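Long-range contact in 5'-tyrosyl-DNA phosphodiesterase (PDB 4FVA), which belongs to the endonuclease/exonuclease/phosphatase family, in the DNase I-like clan, and holds a magnesium ion: residues 124-129 with 165-170. Numbering follows the deposited sequence.
With MLI (malonate ion), chain G.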
loop_
_atom_site.group_PDB
_atom_site.type_symbol
_atom_site.label_atom_id
_atom_site.label_comp_id
_atom_site.label_asym_id
_atom_site.label_seq_id
_atom_site.Cartn_x
_atom_site.Cartn_y
_atom_site.Cartn_z
ATOM N N ASN A 124 2.098 4.713 4.824
ATOM C CA ASN A 124 2.361 3.425 4.201
ATOM C C ASN A 124 3.145 2.540 5.161
ATOM O O ASN A 124 4.165 2.973 5.732
ATOM C CB ASN A 124 3.158 3.652 2.901
ATOM C CG ASN A 124 3.446 2.366 2.139
ATOM O OD1 ASN A 124 2.756 1.362 2.304
ATOM N ND2 ASN A 124 4.486 2.395 1.290
ATOM N N THR A 125 2.688 1.302 5.333
ATOM C CA THR A 125 3.360 0.398 6.248
ATOM C C THR A 125 3.317 -1.031 5.758
ATOM O O THR A 125 2.528 -1.382 4.892
ATOM C CB THR A 125 2.779 0.463 7.684
ATOM O OG1 THR A 125 3.655 -0.225 8.589
ATOM C CG2 THR A 125 1.388 -0.190 7.727
ATOM N N HIS A 126 4.201 -1.841 6.318
ATOM C CA HIS A 126 4.211 -3.273 6.087
ATOM C C HIS A 126 4.248 -3.903 7.475
ATOM O O HIS A 126 5.326 -4.039 8.051
ATOM C CB HIS A 126 5.468 -3.654 5.301
ATOM C CG HIS A 126 5.568 -5.112 4.969
ATOM N ND1 HIS A 126 6.697 -5.668 4.412
ATOM C CD2 HIS A 126 4.684 -6.129 5.136
ATOM C CE1 HIS A 126 6.507 -6.969 4.239
ATOM N NE2 HIS A 126 5.295 -7.272 4.665
ATOM N N LEU A 127 3.090 -4.275 8.024
ATOM C CA LEU A 127 3.050 -4.717 9.424
ATOM C C LEU A 127 3.696 -6.090 9.642
ATOM O O LEU A 127 3.806 -6.889 8.705
ATOM C CB LEU A 127 1.615 -4.703 9.964
ATOM C CG LEU A 127 0.936 -3.327 9.921
ATOM C CD1 LEU A 127 -0.412 -3.357 10.663
ATOM C CD2 LEU A 127 1.870 -2.248 10.474
ATOM N N GLU A 128 4.118 -6.361 10.880
ATOM C CA GLU A 128 4.844 -7.592 11.192
ATOM C C GLU A 128 4.206 -8.824 10.547
ATOM O O GLU A 128 2.981 -8.982 10.526
ATOM C CB GLU A 128 4.976 -7.779 12.712
ATOM C CG GLU A 128 6.285 -8.446 13.163
ATOM C CD GLU A 128 7.477 -7.493 13.176
ATOM O OE1 GLU A 128 7.319 -6.295 12.829
ATOM O OE2 GLU A 128 8.584 -7.937 13.549
ATOM N N SER A 129 5.054 -9.685 9.996
ATOM C CA SER A 129 4.620 -10.840 9.207
ATOM C C SER A 129 4.420 -12.103 10.068
ATOM O O SER A 129 5.057 -12.256 11.123
ATOM C CB SER A 129 5.651 -11.118 8.106
ATOM O OG SER A 129 5.960 -9.946 7.351
ATOM N N ASP A 165 0.605 -3.345 3.182
ATOM C CA ASP A 165 0.462 -4.750 3.509
ATOM C C ASP A 165 0.338 -4.847 5.011
ATOM O O ASP A 165 1.337 -4.750 5.718
ATOM C CB ASP A 165 1.668 -5.551 3.028
ATOM C CG ASP A 165 1.530 -7.042 3.319
ATOM O OD1 ASP A 165 0.557 -7.434 4.004
ATOM O OD2 ASP A 165 2.404 -7.820 2.878
ATOM N N LEU A 166 -0.889 -4.974 5.509
ATOM C CA LEU A 166 -1.109 -4.987 6.959
ATOM C C LEU A 166 -1.069 -6.409 7.558
ATOM O O LEU A 166 -1.113 -6.571 8.785
ATOM C CB LEU A 166 -2.417 -4.272 7.322
ATOM C CG LEU A 166 -2.628 -2.896 6.680
ATOM C CD1 LEU A 166 -3.874 -2.206 7.237
ATOM C CD2 LEU A 166 -1.386 -2.024 6.907
ATOM N N ASN A 167 -0.997 -7.430 6.704
ATOM C CA ASN A 167 -0.864 -8.809 7.186
ATOM C C ASN A 167 -1.946 -9.222 8.173
ATOM O O ASN A 167 -1.708 -10.064 9.051
ATOM C CB ASN A 167 0.517 -9.039 7.802
ATOM C CG ASN A 167 1.540 -9.479 6.772
ATOM O OD1 ASN A 167 1.265 -10.361 5.956
ATOM N ND2 ASN A 167 2.711 -8.847 6.785
ATOM N N LEU A 168 -3.131 -8.638 8.017
ATOM C CA LEU A 168 -4.213 -8.800 8.986
ATOM C C LEU A 168 -5.081 -10.022 8.737
ATOM O O LEU A 168 -5.343 -10.395 7.586
ATOM C CB LEU A 168 -5.121 -7.556 9.006
ATOM C CG LEU A 168 -4.623 -6.254 9.657
ATOM C CD1 LEU A 168 -5.605 -5.081 9.423
ATOM C CD2 LEU A 168 -4.337 -6.439 11.148
ATOM N N ARG A 169 -5.500 -10.658 9.827
ATOM C CA ARG A 169 -6.705 -11.478 9.811
ATOM C C ARG A 169 -7.782 -10.549 10.390
ATOM O O ARG A 169 -7.478 -9.738 11.268
ATOM C CB ARG A 169 -6.508 -12.721 10.676
ATOM C CG ARG A 169 -5.046 -12.987 11.075
ATOM C CD ARG A 169 -4.240 -13.692 9.984
ATOM N NE ARG A 169 -2.937 -13.064 9.751
ATOM C CZ ARG A 169 -1.839 -13.715 9.362
ATOM N NH1 ARG A 169 -1.874 -15.029 9.171
ATOM N NH2 ARG A 169 -0.696 -13.054 9.168
ATOM N N ASP A 170 -9.019 -10.623 9.902
ATOM C CA ASP A 170 -10.043 -9.643 10.316
ATOM C C ASP A 170 -10.250 -9.486 11.832
ATOM O O ASP A 170 -10.541 -8.385 12.312
ATOM C CB ASP A 170 -11.383 -9.904 9.624
ATOM C CG ASP A 170 -11.531 -9.108 8.336
ATOM O OD1 ASP A 170 -11.811 -7.890 8.429
ATOM O OD2 ASP A 170 -11.366 -9.686 7.240
HETATM C C1 MLI G . 6.767 -11.123 4.079
HETATM C C2 MLI G . 7.078 -12.163 3.063
HETATM C C3 MLI G . 5.350 -10.668 4.035
HETATM O O6 MLI G . 6.957 -13.387 3.339
HETATM O O7 MLI G . 7.499 -11.813 1.930
HETATM O O8 MLI G . 4.879 -10.116 5.069
HETATM O O9 MLI G . 4.658 -10.816 2.986
#
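H126 and D165 pair as a parallel beta bridge where strand 118-126 ends. L127 N donates to D165 O at 2.9 Å. The return bond, D165 N to T125 O, is weak. H126 CA adds a CH...O contact to D165 O.

The amide of N167 ties the following loops together. Its ND2 donates to L127 O at 3.0 Å, nearly straight (163°) and close to its own amide plane. The same nitrogen gives a second bond to malonate O8, also 3.0 Å. Two acceptors thus fix the rotation of this amide.

Malonate O8 also takes a bond from H126 NE2, at 2.9 Å from the ring edge. S129 OG, which bonds R106, lies near O8 too, but doubtfully close. The ion probably comes from the crystallisation liquor; its place is consistent with a pocket that can accept an anion. The H126 ring runs alongside the D165 carboxylate, tilted by only 20° from it. Both extend anti to their backbone N (chi1 -178° in each), which sends them the same way. NE2 and OD2 are 3.4 Å apart, but the geometry does not make a bond; OD2 is instead bonded to N20.

Apolar contacts come from the leucines and T125. L127 CD1 lies 4.0 Å from L166 CB, and T125 CG2 presses tightly on L166 CD2 (3.4 Å).

The contact continues the pairing of parallel strands 118-126 and 159-163, in one of the two mixed sheets of this DNase I-like fold. The magnesium ion, at D22 and E52, is about 7 Å from the H126 side chain. Strand 47-53 touches H126 and D165, strand 212-221 touches D165 and L166, and helix 134-154 packs on L127 and N167.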